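Local coordinates for protein NAD(P)-dependent oxidoreductase (Pseudomonas putida, PDB 7A3W) that binds NADPH and probably catalyses imine reduction, reductive amination and conjugate reduction with it, at residues I96-T101 and Y121-I126; G125-P130 and T139-G144. One frame throughout, in Å; residues are numbered along the deposited sequence. Where two conformers were deposited one is given.

Interaction 1 of 2, residues I96-T101 and Y121-I126. With NDP (NADPH dihydro-nicotinamide-adenine-dinucleotide phosphate), chain F.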
ATOM      1  N   ILE B  96     -18.855  25.997  -9.480  1.00 16.39           N
ATOM      2  CA  ILE B  96     -17.429  25.983  -9.073  1.00 16.80           C
ATOM      3  C   ILE B  96     -17.089  24.571  -8.580  1.00 14.83           C
ATOM      4  O   ILE B  96     -17.744  24.102  -7.665  1.00 16.30           O
ATOM      5  CB  ILE B  96     -17.198  27.033  -7.980  1.00 19.94           C
ATOM      6  CG1 ILE B  96     -17.417  28.442  -8.524  1.00 23.57           C
ATOM      7  CG2 ILE B  96     -15.826  26.865  -7.363  1.00 21.47           C
ATOM      8  CD1 ILE B  96     -16.229  28.989  -9.231  1.00 29.39           C
ATOM      9  N   VAL B  97     -16.065  23.952  -9.165  1.00 15.15           N
ATOM     10  CA  VAL B  97     -15.522  22.627  -8.769  1.00 16.47           C
ATOM     11  C   VAL B  97     -14.095  22.852  -8.295  1.00 15.70           C
ATOM     12  O   VAL B  97     -13.240  23.146  -9.108  1.00 14.99           O
ATOM     13  CB  VAL B  97     -15.565  21.601  -9.904  1.00 17.41           C
ATOM     14  CG1 VAL B  97     -15.089  20.245  -9.417  1.00 17.09           C
ATOM     15  CG2 VAL B  97     -16.967  21.478 -10.477  1.00 17.96           C
ATOM     16  N   ASN B  98     -13.882  22.715  -6.992  1.00 15.95           N
ATOM     17  CA  ASN B  98     -12.581  22.998  -6.362  1.00 16.47           C
ATOM     18  C   ASN B  98     -11.802  21.690  -6.204  1.00 16.58           C
ATOM     19  O   ASN B  98     -12.112  20.919  -5.269  1.00 16.19           O
ATOM     20  CB  ASN B  98     -12.869  23.690  -5.043  1.00 17.64           C
ATOM     21  CG  ASN B  98     -11.624  24.126  -4.328  1.00 19.41           C
ATOM     22  OD1 ASN B  98     -10.511  23.873  -4.791  1.00 19.30           O
ATOM     23  ND2 ASN B  98     -11.841  24.715  -3.153  1.00 21.65           N
ATOM     24  N   MET B  99     -10.817  21.439  -7.081  1.00 16.84           N
ATOM     25  CA  MET B  99      -9.957  20.233  -7.066  1.00 15.84           C
ATOM     26  C   MET B  99      -8.617  20.479  -6.364  1.00 16.20           C
ATOM     27  O   MET B  99      -7.708  19.608  -6.456  1.00 18.52           O
ATOM     28  CB  MET B  99      -9.711  19.771  -8.506  1.00 16.74           C
ATOM     29  CG  MET B  99     -10.977  19.313  -9.150  1.00 17.59           C
ATOM     30  SD  MET B  99     -10.611  18.745 -10.798  1.00 18.04           S
ATOM     31  CE  MET B  99     -12.267  18.346 -11.364  1.00 19.21           C
ATOM     32  N   SER B 100      -8.516  21.569  -5.610  0.50 17.30           N
ATOM     33  CA  SER B 100      -7.304  21.948  -4.843  0.50 18.22           C
ATOM     34  C   SER B 100      -7.353  21.267  -3.468  0.50 18.30           C
ATOM     35  O   SER B 100      -8.434  21.165  -2.889  0.50 17.32           O
ATOM     36  CB  SER B 100      -7.191  23.447  -4.757  0.50 18.93           C
ATOM     37  OG  SER B 100      -6.647  23.852  -3.511  0.50 22.72           O
ATOM     38  N   THR B 101      -6.216  20.767  -2.992  1.00 16.80           N
ATOM     39  CA  THR B 101      -6.053  20.201  -1.634  1.00 16.45           C
ATOM     40  C   THR B 101      -6.261  21.302  -0.597  1.00 17.20           C
ATOM     41  O   THR B 101      -5.774  22.410  -0.798  1.00 18.37           O
ATOM     42  CB  THR B 101      -4.669  19.578  -1.447  1.00 15.72           C
ATOM     43  OG1 THR B 101      -4.541  18.520  -2.402  1.00 16.45           O
ATOM     44  CG2 THR B 101      -4.459  19.059  -0.040  1.00 15.41           C
ATOM     45  N   TYR B 121     -21.603  24.987  -5.709  1.00 17.57           N
ATOM     46  CA  TYR B 121     -20.267  24.541  -5.257  1.00 17.20           C
ATOM     47  C   TYR B 121     -20.196  23.023  -5.157  1.00 17.50           C
ATOM     48  O   TYR B 121     -21.065  22.356  -4.517  1.00 17.38           O
ATOM     49  CB  TYR B 121     -19.920  25.159  -3.904  1.00 18.65           C
ATOM     50  CG  TYR B 121     -18.515  24.847  -3.478  1.00 17.87           C
ATOM     51  CD1 TYR B 121     -17.425  25.344  -4.173  1.00 20.63           C
ATOM     52  CD2 TYR B 121     -18.264  23.977  -2.431  1.00 21.21           C
ATOM     53  CE1 TYR B 121     -16.123  25.036  -3.798  1.00 20.29           C
ATOM     54  CE2 TYR B 121     -16.973  23.646  -2.052  1.00 21.53           C
ATOM     55  CZ  TYR B 121     -15.898  24.187  -2.725  1.00 20.06           C
ATOM     56  OH  TYR B 121     -14.635  23.866  -2.302  1.00 22.23           O
ATOM     57  N   VAL B 122     -19.142  22.476  -5.765  1.00 16.62           N
ATOM     58  CA  VAL B 122     -18.770  21.048  -5.674  1.00 15.70           C
ATOM     59  C   VAL B 122     -17.303  21.009  -5.252  1.00 15.89           C
ATOM     60  O   VAL B 122     -16.482  21.646  -5.910  1.00 15.07           O
ATOM     61  CB  VAL B 122     -19.023  20.330  -7.010  1.00 16.73           C
ATOM     62  CG1 VAL B 122     -18.694  18.857  -6.917  1.00 17.68           C
ATOM     63  CG2 VAL B 122     -20.455  20.531  -7.453  1.00 17.55           C
ATOM     64  N   ASP B 123     -17.012  20.278  -4.180  1.00 17.01           N
ATOM     65  CA  ASP B 123     -15.621  20.049  -3.730  1.00 16.50           C
ATOM     66  C   ASP B 123     -15.143  18.739  -4.352  1.00 16.78           C
ATOM     67  O   ASP B 123     -15.977  17.846  -4.617  1.00 16.89           O
ATOM     68  CB  ASP B 123     -15.534  20.080  -2.210  1.00 16.98           C
ATOM     69  CG  ASP B 123     -14.110  20.401  -1.797  1.00 16.29           C
ATOM     70  OD1 ASP B 123     -13.674  21.494  -2.161  1.00 16.53           O
ATOM     71  OD2 ASP B 123     -13.453  19.540  -1.172  1.00 19.06           O
ATOM     72  N   ALA B 124     -13.857  18.622  -4.670  1.00 15.85           N
ATOM     73  CA  ALA B 124     -13.373  17.476  -5.467  1.00 15.57           C
ATOM     74  C   ALA B 124     -11.939  17.132  -5.063  1.00 17.21           C
ATOM     75  O   ALA B 124     -11.267  17.911  -4.340  1.00 17.73           O
ATOM     76  CB  ALA B 124     -13.523  17.740  -6.941  1.00 15.11           C
ATOM     77  N   GLY B 125     -11.539  15.921  -5.380  1.00 17.17           N
ATOM     78  CA  GLY B 125     -10.202  15.422  -5.033  1.00 16.21           C
ATOM     79  C   GLY B 125      -9.732  14.507  -6.140  1.00 15.48           C
ATOM     80  O   GLY B 125     -10.471  13.557  -6.474  1.00 16.30           O
ATOM     81  N   ILE B 126      -8.578  14.831  -6.720  1.00 16.62           N
ATOM     82  CA  ILE B 126      -8.019  14.095  -7.885  1.00 14.80           C
ATOM     83  C   ILE B 126      -7.177  12.927  -7.374  1.00 16.25           C
ATOM     84  O   ILE B 126      -6.207  13.153  -6.615  1.00 14.59           O
ATOM     85  CB  ILE B 126      -7.221  15.010  -8.822  1.00 14.66           C
ATOM     86  CG1 ILE B 126      -8.034  16.231  -9.273  1.00 15.42           C
ATOM     87  CG2 ILE B 126      -6.711  14.190  -9.994  1.00 15.42           C
ATOM     88  CD1 ILE B 126      -7.236  17.338  -9.912  1.00 14.56           C
TER
HETATM   89  PA  NDP F 301       1.848  23.157  -8.919  1.00 18.66           P
HETATM   90  O1A NDP F 301       2.346  22.624 -10.232  1.00 16.23           O
HETATM   91  O2A NDP F 301       2.792  23.641  -7.843  1.00 17.04           O
HETATM   92  O5B NDP F 301       0.841  24.350  -9.275  1.00 19.14           O
HETATM   93  C5B NDP F 301       0.364  25.228  -8.239  1.00 21.17           C
HETATM   94  C4B NDP F 301      -0.615  26.171  -8.888  1.00 20.90           C
HETATM   95  O4B NDP F 301      -1.159  27.075  -7.882  1.00 19.63           O
HETATM   96  C3B NDP F 301      -0.038  27.067  -9.991  1.00 19.37           C
HETATM   97  O3B NDP F 301      -1.069  27.335 -10.913  1.00 21.32           O
HETATM   98  C2B NDP F 301       0.355  28.294  -9.185  1.00 20.08           C
HETATM   99  O2B NDP F 301       0.473  29.532  -9.896  1.00 20.06           O
HETATM  100  C1B NDP F 301      -0.883  28.390  -8.305  1.00 19.84           C
HETATM  101  N9A NDP F 301      -0.695  29.243  -7.149  1.00 19.47           N
HETATM  102  C8A NDP F 301       0.170  29.100  -6.098  1.00 19.91           C
HETATM  103  N7A NDP F 301       0.077  30.075  -5.225  1.00 19.13           N
HETATM  104  C5A NDP F 301      -0.943  30.878  -5.715  1.00 19.58           C
HETATM  105  C6A NDP F 301      -1.528  32.071  -5.251  1.00 21.30           C
HETATM  106  N6A NDP F 301      -1.182  32.682  -4.112  1.00 21.94           N
HETATM  107  N1A NDP F 301      -2.516  32.607  -5.997  1.00 22.91           N
HETATM  108  C2A NDP F 301      -2.876  32.004  -7.138  1.00 24.09           C
HETATM  109  N3A NDP F 301      -2.392  30.898  -7.686  1.00 22.74           N
HETATM  110  C4A NDP F 301      -1.417  30.380  -6.913  1.00 20.67           C
HETATM  111  O3  NDP F 301       0.816  22.173  -8.206  1.00 17.32           O
HETATM  112  PN  NDP F 301      -0.023  20.979  -8.896  1.00 16.47           P
HETATM  113  O1N NDP F 301       0.871  19.798  -8.848  1.00 16.49           O
HETATM  114  O2N NDP F 301      -0.545  21.413 -10.234  1.00 15.87           O
HETATM  115  O5D NDP F 301      -1.161  20.765  -7.811  1.00 16.59           O
HETATM  116  C5D NDP F 301      -2.352  21.576  -7.736  1.00 16.96           C
HETATM  117  C4D NDP F 301      -3.290  20.950  -6.736  1.00 16.65           C
HETATM  118  O4D NDP F 301      -3.715  19.641  -7.203  1.00 17.25           O
HETATM  119  C3D NDP F 301      -2.717  20.738  -5.322  1.00 15.38           C
HETATM  120  O3D NDP F 301      -3.671  21.161  -4.357  1.00 14.46           O
HETATM  121  C2D NDP F 301      -2.405  19.253  -5.306  1.00 17.01           C
HETATM  122  O2D NDP F 301      -2.394  18.739  -3.981  1.00 16.43           O
HETATM  123  C1D NDP F 301      -3.495  18.678  -6.212  1.00 17.04           C
HETATM  124  N1N NDP F 301      -3.107  17.408  -6.900  1.00 18.97           N
HETATM  125  C2N NDP F 301      -1.999  17.308  -7.712  1.00 18.78           C
HETATM  126  C3N NDP F 301      -1.563  16.091  -8.197  1.00 22.19           C
HETATM  127  C7N NDP F 301      -0.364  15.945  -9.074  1.00 23.13           C
HETATM  128  O7N NDP F 301       0.009  14.804  -9.341  1.00 20.57           O
HETATM  129  N7N NDP F 301       0.252  16.999  -9.585  1.00 21.95           N
HETATM  130  C4N NDP F 301      -2.353  14.877  -7.904  1.00 21.49           C
HETATM  131  C5N NDP F 301      -3.509  15.092  -7.071  1.00 20.70           C
HETATM  132  C6N NDP F 301      -3.899  16.298  -6.710  1.00 19.51           C
HETATM  133  P2B NDP F 301       1.904  29.825 -10.590  1.00 19.65           P
HETATM  134  O1X NDP F 301       2.928  29.563  -9.487  1.00 19.85           O
HETATM  135  O2X NDP F 301       2.025  28.983 -11.841  1.00 18.01           O
HETATM  136  O3X NDP F 301       1.719  31.298 -10.886  1.00 19.16           O
HETATM  137  O   HOH W   1      -7.106  17.198  -5.754  1.00 18.85           O
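Ile96, Val97 and Asn98 pair in parallel with Tyr121, Val122 and Asp123, joining two neighbouring strands of the Rossmann-type NADPH-binding domain. The backbone bonds from Val122 N to Ile96 O (2.9 Å) and from Asn98 N to Val122 O run almost straight. The third, from Ala124 N to Asn98 O, reaches its acceptor from well above the carbonyl plane, as strand 95-98 comes to its end. Side chains alternate across the sheet. On the face carrying Tyr121, whose CG lies anti to the backbone N (chi1 -174°), the ring slants along Ile96 CG2 and Asn98 CB, so that its hydroxyl meets the Asn98 amide. There Asn98 ND2 donates to Tyr121 OH at 3.0 Å, with the hydroxyl tilted from the amide plane, and the same OH donates weakly to Asp123 OD1, which forms a salt bridge with Lys75. A phenylalanine in place of Tyr121 would probably leave the buried Asn98 ND2 without this acceptor and Asp123 without one of its partners.

The two strands and helix 104-116 form a beta-alpha-beta unit, and helix residues Ile110 and Ala111 pack against the tyrosine. On the opposite face Val97 CG1 rests on Ala124 CB, which Met99 CG also touches at 3.7 Å. Extended beyond CG, Met99 crosses Ile126 at about a right angle, its CB and SD both meeting Ile126 CD1. At the end of the strand, Asn98 OD1 accepts from Ser100 N in an Asx turn. A water takes the Ile126 N-H and donates to Met99 O at 2.6 Å, bridging the two segments where they diverge. The turn leads to the cofactor: Thr101 N donates to NDP O3D (2.9 Å), while Thr101 OG1 shares a hydrogen bond with NDP O2D (2.7 Å).

Interaction 2 of 2, residues G125-P130 and T139-G144. With NDP (NADPH dihydro-nicotinamide-adenine-dinucleotide phosphate), chain F.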
ATOM      1  N   GLY B 125     -11.539  15.921  -5.380  1.00 17.17           N
ATOM      2  CA  GLY B 125     -10.202  15.422  -5.033  1.00 16.21           C
ATOM      3  C   GLY B 125      -9.732  14.507  -6.140  1.00 15.48           C
ATOM      4  O   GLY B 125     -10.471  13.557  -6.474  1.00 16.30           O
ATOM      5  N   ILE B 126      -8.578  14.831  -6.720  1.00 16.62           N
ATOM      6  CA  ILE B 126      -8.019  14.095  -7.885  1.00 14.80           C
ATOM      7  C   ILE B 126      -7.177  12.927  -7.374  1.00 16.25           C
ATOM      8  O   ILE B 126      -6.207  13.153  -6.615  1.00 14.59           O
ATOM      9  CB  ILE B 126      -7.221  15.010  -8.822  1.00 14.66           C
ATOM     10  CG1 ILE B 126      -8.034  16.231  -9.273  1.00 15.42           C
ATOM     11  CG2 ILE B 126      -6.711  14.190  -9.994  1.00 15.42           C
ATOM     12  CD1 ILE B 126      -7.236  17.338  -9.912  1.00 14.56           C
ATOM     13  N   MET B 127      -7.532  11.719  -7.774  1.00 14.95           N
ATOM     14  CA  MET B 127      -6.923  10.471  -7.255  1.00 16.50           C
ATOM     15  C   MET B 127      -5.978   9.883  -8.322  1.00 17.39           C
ATOM     16  O   MET B 127      -6.080   8.684  -8.652  1.00 17.23           O
ATOM     17  CB  MET B 127      -8.028   9.487  -6.844  1.00 16.53           C
ATOM     18  CG  MET B 127      -9.180  10.132  -6.029  1.00 15.73           C
ATOM     19  SD  MET B 127      -8.592  11.237  -4.657  1.00 17.25           S
ATOM     20  CE  MET B 127      -7.889  10.044  -3.527  1.00 18.74           C
ATOM     21  N   CYS B 128      -5.033  10.689  -8.790  1.00 16.63           N
ATOM     22  CA  CYS B 128      -4.070  10.284  -9.849  1.00 17.94           C
ATOM     23  C   CYS B 128      -3.013  11.362 -10.054  1.00 17.39           C
ATOM     24  O   CYS B 128      -3.155  12.480  -9.528  1.00 17.50           O
ATOM     25  CB  CYS B 128      -4.762   9.991 -11.184  1.00 18.63           C
ATOM     26  SG  CYS B 128      -5.406  11.459 -12.037  1.00 18.44           S
ATOM     27  N   TYR B 129      -1.984  11.014 -10.820  1.00 17.74           N
ATOM     28  CA  TYR B 129      -0.997  11.979 -11.355  1.00 17.21           C
ATOM     29  C   TYR B 129      -1.503  12.477 -12.701  1.00 17.65           C
ATOM     30  O   TYR B 129      -2.395  11.848 -13.314  1.00 16.48           O
ATOM     31  CB  TYR B 129       0.385  11.326 -11.444  1.00 17.19           C
ATOM     32  CG  TYR B 129       1.015  11.064 -10.099  1.00 16.73           C
ATOM     33  CD1 TYR B 129       1.603  12.105  -9.405  1.00 16.83           C
ATOM     34  CD2 TYR B 129       1.021   9.808  -9.512  1.00 18.48           C
ATOM     35  CE1 TYR B 129       2.219  11.902  -8.185  1.00 18.83           C
ATOM     36  CE2 TYR B 129       1.562   9.611  -8.242  1.00 17.26           C
ATOM     37  CZ  TYR B 129       2.205  10.649  -7.608  1.00 18.44           C
ATOM     38  OH  TYR B 129       2.781  10.497  -6.385  1.00 17.76           O
ATOM     39  N   PRO B 130      -0.978  13.624 -13.184  1.00 15.85           N
ATOM     40  CA  PRO B 130      -1.523  14.249 -14.396  1.00 16.24           C
ATOM     41  C   PRO B 130      -1.587  13.296 -15.599  1.00 16.78           C
ATOM     42  O   PRO B 130      -2.531  13.385 -16.385  1.00 16.95           O
ATOM     43  CB  PRO B 130      -0.583  15.430 -14.615  1.00 16.47           C
ATOM     44  CG  PRO B 130      -0.165  15.809 -13.207  1.00 16.24           C
ATOM     45  CD  PRO B 130       0.044  14.468 -12.523  1.00 16.66           C
ATOM     46  N   THR B 139     -10.045   8.142 -11.184  1.00 17.03           N
ATOM     47  CA  THR B 139     -11.061   8.610 -10.228  1.00 16.28           C
ATOM     48  C   THR B 139     -10.751  10.034  -9.782  1.00 16.49           C
ATOM     49  O   THR B 139      -9.600  10.333  -9.351  1.00 16.30           O
ATOM     50  CB  THR B 139     -11.168   7.693  -9.009  1.00 17.41           C
ATOM     51  OG1 THR B 139     -11.641   6.427  -9.472  1.00 17.86           O
ATOM     52  CG2 THR B 139     -12.095   8.244  -7.948  1.00 18.88           C
ATOM     53  N   ILE B 140     -11.794  10.852  -9.861  1.00 15.37           N
ATOM     54  CA  ILE B 140     -11.916  12.098  -9.068  1.00 15.87           C
ATOM     55  C   ILE B 140     -13.107  11.909  -8.128  1.00 14.90           C
ATOM     56  O   ILE B 140     -14.157  11.363  -8.542  1.00 15.05           O
ATOM     57  CB  ILE B 140     -12.049  13.323  -9.994  1.00 15.54           C
ATOM     58  CG1 ILE B 140     -10.821  13.421 -10.893  1.00 14.80           C
ATOM     59  CG2 ILE B 140     -12.273  14.599  -9.182  1.00 15.70           C
ATOM     60  CD1 ILE B 140     -10.898  14.497 -11.975  1.00 15.34           C
ATOM     61  N   LEU B 141     -12.900  12.302  -6.884  1.00 13.75           N
ATOM     62  CA  LEU B 141     -13.939  12.303  -5.842  1.00 15.93           C
ATOM     63  C   LEU B 141     -14.673  13.637  -5.917  1.00 15.79           C
ATOM     64  O   LEU B 141     -13.986  14.659  -6.098  1.00 16.34           O
ATOM     65  CB  LEU B 141     -13.231  12.180  -4.489  1.00 16.39           C
ATOM     66  CG  LEU B 141     -12.381  10.928  -4.269  1.00 17.28           C
ATOM     67  CD1 LEU B 141     -11.885  10.924  -2.830  1.00 18.85           C
ATOM     68  CD2 LEU B 141     -13.162   9.652  -4.593  1.00 17.04           C
ATOM     69  N   TYR B 142     -15.989  13.626  -5.704  1.00 16.48           N
ATOM     70  CA  TYR B 142     -16.812  14.855  -5.682  1.00 17.01           C
ATOM     71  C   TYR B 142     -17.787  14.800  -4.512  1.00 17.60           C
ATOM     72  O   TYR B 142     -18.307  13.691  -4.196  1.00 17.01           O
ATOM     73  CB  TYR B 142     -17.608  15.012  -6.972  1.00 17.13           C
ATOM     74  CG  TYR B 142     -16.789  15.082  -8.231  1.00 16.84           C
ATOM     75  CD1 TYR B 142     -16.285  16.286  -8.694  1.00 17.03           C
ATOM     76  CD2 TYR B 142     -16.532  13.944  -8.973  1.00 16.73           C
ATOM     77  CE1 TYR B 142     -15.547  16.354  -9.860  1.00 16.40           C
ATOM     78  CE2 TYR B 142     -15.820  13.999 -10.161  1.00 16.99           C
ATOM     79  CZ  TYR B 142     -15.308  15.211 -10.600  1.00 16.68           C
ATOM     80  OH  TYR B 142     -14.550  15.281 -11.727  1.00 16.19           O
ATOM     81  N   SER B 143     -18.067  15.966  -3.947  1.00 16.85           N
ATOM     82  CA  SER B 143     -19.156  16.151  -2.964  1.00 16.90           C
ATOM     83  C   SER B 143     -19.701  17.568  -3.071  1.00 18.90           C
ATOM     84  O   SER B 143     -18.963  18.483  -3.466  1.00 19.20           O
ATOM     85  CB  SER B 143     -18.725  15.811  -1.559  1.00 16.85           C
ATOM     86  OG  SER B 143     -17.891  16.834  -1.016  1.00 17.02           O
ATOM     87  N   GLY B 144     -20.990  17.737  -2.767  1.00 18.21           N
ATOM     88  CA  GLY B 144     -21.634  19.058  -2.786  1.00 19.16           C
ATOM     89  C   GLY B 144     -22.884  18.987  -3.634  1.00 19.71           C
ATOM     90  O   GLY B 144     -23.509  17.925  -3.692  1.00 19.05           O
TER
HETATM   91  PA  NDP F 301       1.848  23.157  -8.919  1.00 18.66           P
HETATM   92  O1A NDP F 301       2.346  22.624 -10.232  1.00 16.23           O
HETATM   93  O2A NDP F 301       2.792  23.641  -7.843  1.00 17.04           O
HETATM   94  O5B NDP F 301       0.841  24.350  -9.275  1.00 19.14           O
HETATM   95  C5B NDP F 301       0.364  25.228  -8.239  1.00 21.17           C
HETATM   96  C4B NDP F 301      -0.615  26.171  -8.888  1.00 20.90           C
HETATM   97  O4B NDP F 301      -1.159  27.075  -7.882  1.00 19.63           O
HETATM   98  C3B NDP F 301      -0.038  27.067  -9.991  1.00 19.37           C
HETATM   99  O3B NDP F 301      -1.069  27.335 -10.913  1.00 21.32           O
HETATM  100  C2B NDP F 301       0.355  28.294  -9.185  1.00 20.08           C
HETATM  101  O2B NDP F 301       0.473  29.532  -9.896  1.00 20.06           O
HETATM  102  C1B NDP F 301      -0.883  28.390  -8.305  1.00 19.84           C
HETATM  103  N9A NDP F 301      -0.695  29.243  -7.149  1.00 19.47           N
HETATM  104  C8A NDP F 301       0.170  29.100  -6.098  1.00 19.91           C
HETATM  105  N7A NDP F 301       0.077  30.075  -5.225  1.00 19.13           N
HETATM  106  C5A NDP F 301      -0.943  30.878  -5.715  1.00 19.58           C
HETATM  107  C6A NDP F 301      -1.528  32.071  -5.251  1.00 21.30           C
HETATM  108  N6A NDP F 301      -1.182  32.682  -4.112  1.00 21.94           N
HETATM  109  N1A NDP F 301      -2.516  32.607  -5.997  1.00 22.91           N
HETATM  110  C2A NDP F 301      -2.876  32.004  -7.138  1.00 24.09           C
HETATM  111  N3A NDP F 301      -2.392  30.898  -7.686  1.00 22.74           N
HETATM  112  C4A NDP F 301      -1.417  30.380  -6.913  1.00 20.67           C
HETATM  113  O3  NDP F 301       0.816  22.173  -8.206  1.00 17.32           O
HETATM  114  PN  NDP F 301      -0.023  20.979  -8.896  1.00 16.47           P
HETATM  115  O1N NDP F 301       0.871  19.798  -8.848  1.00 16.49           O
HETATM  116  O2N NDP F 301      -0.545  21.413 -10.234  1.00 15.87           O
HETATM  117  O5D NDP F 301      -1.161  20.765  -7.811  1.00 16.59           O
HETATM  118  C5D NDP F 301      -2.352  21.576  -7.736  1.00 16.96           C
HETATM  119  C4D NDP F 301      -3.290  20.950  -6.736  1.00 16.65           C
HETATM  120  O4D NDP F 301      -3.715  19.641  -7.203  1.00 17.25           O
HETATM  121  C3D NDP F 301      -2.717  20.738  -5.322  1.00 15.38           C
HETATM  122  O3D NDP F 301      -3.671  21.161  -4.357  1.00 14.46           O
HETATM  123  C2D NDP F 301      -2.405  19.253  -5.306  1.00 17.01           C
HETATM  124  O2D NDP F 301      -2.394  18.739  -3.981  1.00 16.43           O
HETATM  125  C1D NDP F 301      -3.495  18.678  -6.212  1.00 17.04           C
HETATM  126  N1N NDP F 301      -3.107  17.408  -6.900  1.00 18.97           N
HETATM  127  C2N NDP F 301      -1.999  17.308  -7.712  1.00 18.78           C
HETATM  128  C3N NDP F 301      -1.563  16.091  -8.197  1.00 22.19           C
HETATM  129  C7N NDP F 301      -0.364  15.945  -9.074  1.00 23.13           C
HETATM  130  O7N NDP F 301       0.009  14.804  -9.341  1.00 20.57           O
HETATM  131  N7N NDP F 301       0.252  16.999  -9.585  1.00 21.95           N
HETATM  132  C4N NDP F 301      -2.353  14.877  -7.904  1.00 21.49           C
HETATM  133  C5N NDP F 301      -3.509  15.092  -7.071  1.00 20.70           C
HETATM  134  C6N NDP F 301      -3.899  16.298  -6.710  1.00 19.51           C
HETATM  135  P2B NDP F 301       1.904  29.825 -10.590  1.00 19.65           P
HETATM  136  O1X NDP F 301       2.928  29.563  -9.487  1.00 19.85           O
HETATM  137  O2X NDP F 301       2.025  28.983 -11.841  1.00 18.01           O
HETATM  138  O3X NDP F 301       1.719  31.298 -10.886  1.00 19.16           O
HETATM  139  O   HOH W   2      -7.605   7.196 -10.072  1.00 19.90           O
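Gly125 and Leu141 form an antiparallel hydrogen-bonded pair, and the tight part of the contact is built around them. Leu141 N donates to Gly125 O at 2.8 Å, in the carbonyl plane, and Gly125 N returns a bond to Leu141 O from a tilted approach. Next along, Met127 N reaches Thr139 O at 2.9 Å, again in the carbonyl plane. The Met127 side chain, bent at chi2 (-47°) and chi3 (-69°), crosses Leu141 at about a right angle; its CG lies 3.7 Å from Leu141 CG, and its SD rests against both CG and CD1 of that leucine. Ile140 CG2 is held between Gly125 O, 3.4 Å away, and one face of the Tyr142 ring.

In the Rossmann-type sheet, strand 140-144 runs antiparallel to 120-126 and pairs in parallel with 164-165 on its other side; the connection from 120-126 swings past the nicotinamide before the chain returns to the sheet. Tyr177 and Tyr181 of helix 173-200 pack on Met127, as does Met215 of the second subunit.

Packing is looser toward the connection. Ile126 CG2 only approaches Ile140 CG1 at 4.3 Å, and beyond Met127 the segments part: a water donates to Met127 O and accepts from Thr139 N (2.8 Å). From Cys128 to Pro130 the backbone turns from strand 140-144 to the cofactor, with Cys128 O 3.0 Å from NDP C4N, the hydride-bearing carbon of the nicotinamide. Pro130 CD and Tyr129 CD1 both touch the carboxamide oxygen NDP O7N, approaching it from directions roughly at right angles. Tyr129, which is partly exposed, carries its OH to a hydrogen bond with His245 of the second subunit.

Overall arrangement
From the N terminus, strand 95-98 leads past the ribose-binding turn into helix 104-116, and interaction 1 closes that excursion when the chain returns as strand 120-126. Interaction 2 then closes a shorter, helix-free loop between this strand and 140-144. The two closures follow one another, neither enclosing the other, and overlap at Gly125 and Ile126. With strand 120-126 in the middle, they tie the parallel part of the sheet to its antiparallel neighbour; Asp123 N and Ser143 O, 2.7 Å apart, probably form a further hydrogen bond across that seam. Both contacts reach the cofactor, residues 96-101 at the nicotinamide ribose and 125-130 at the nicotinamide itself.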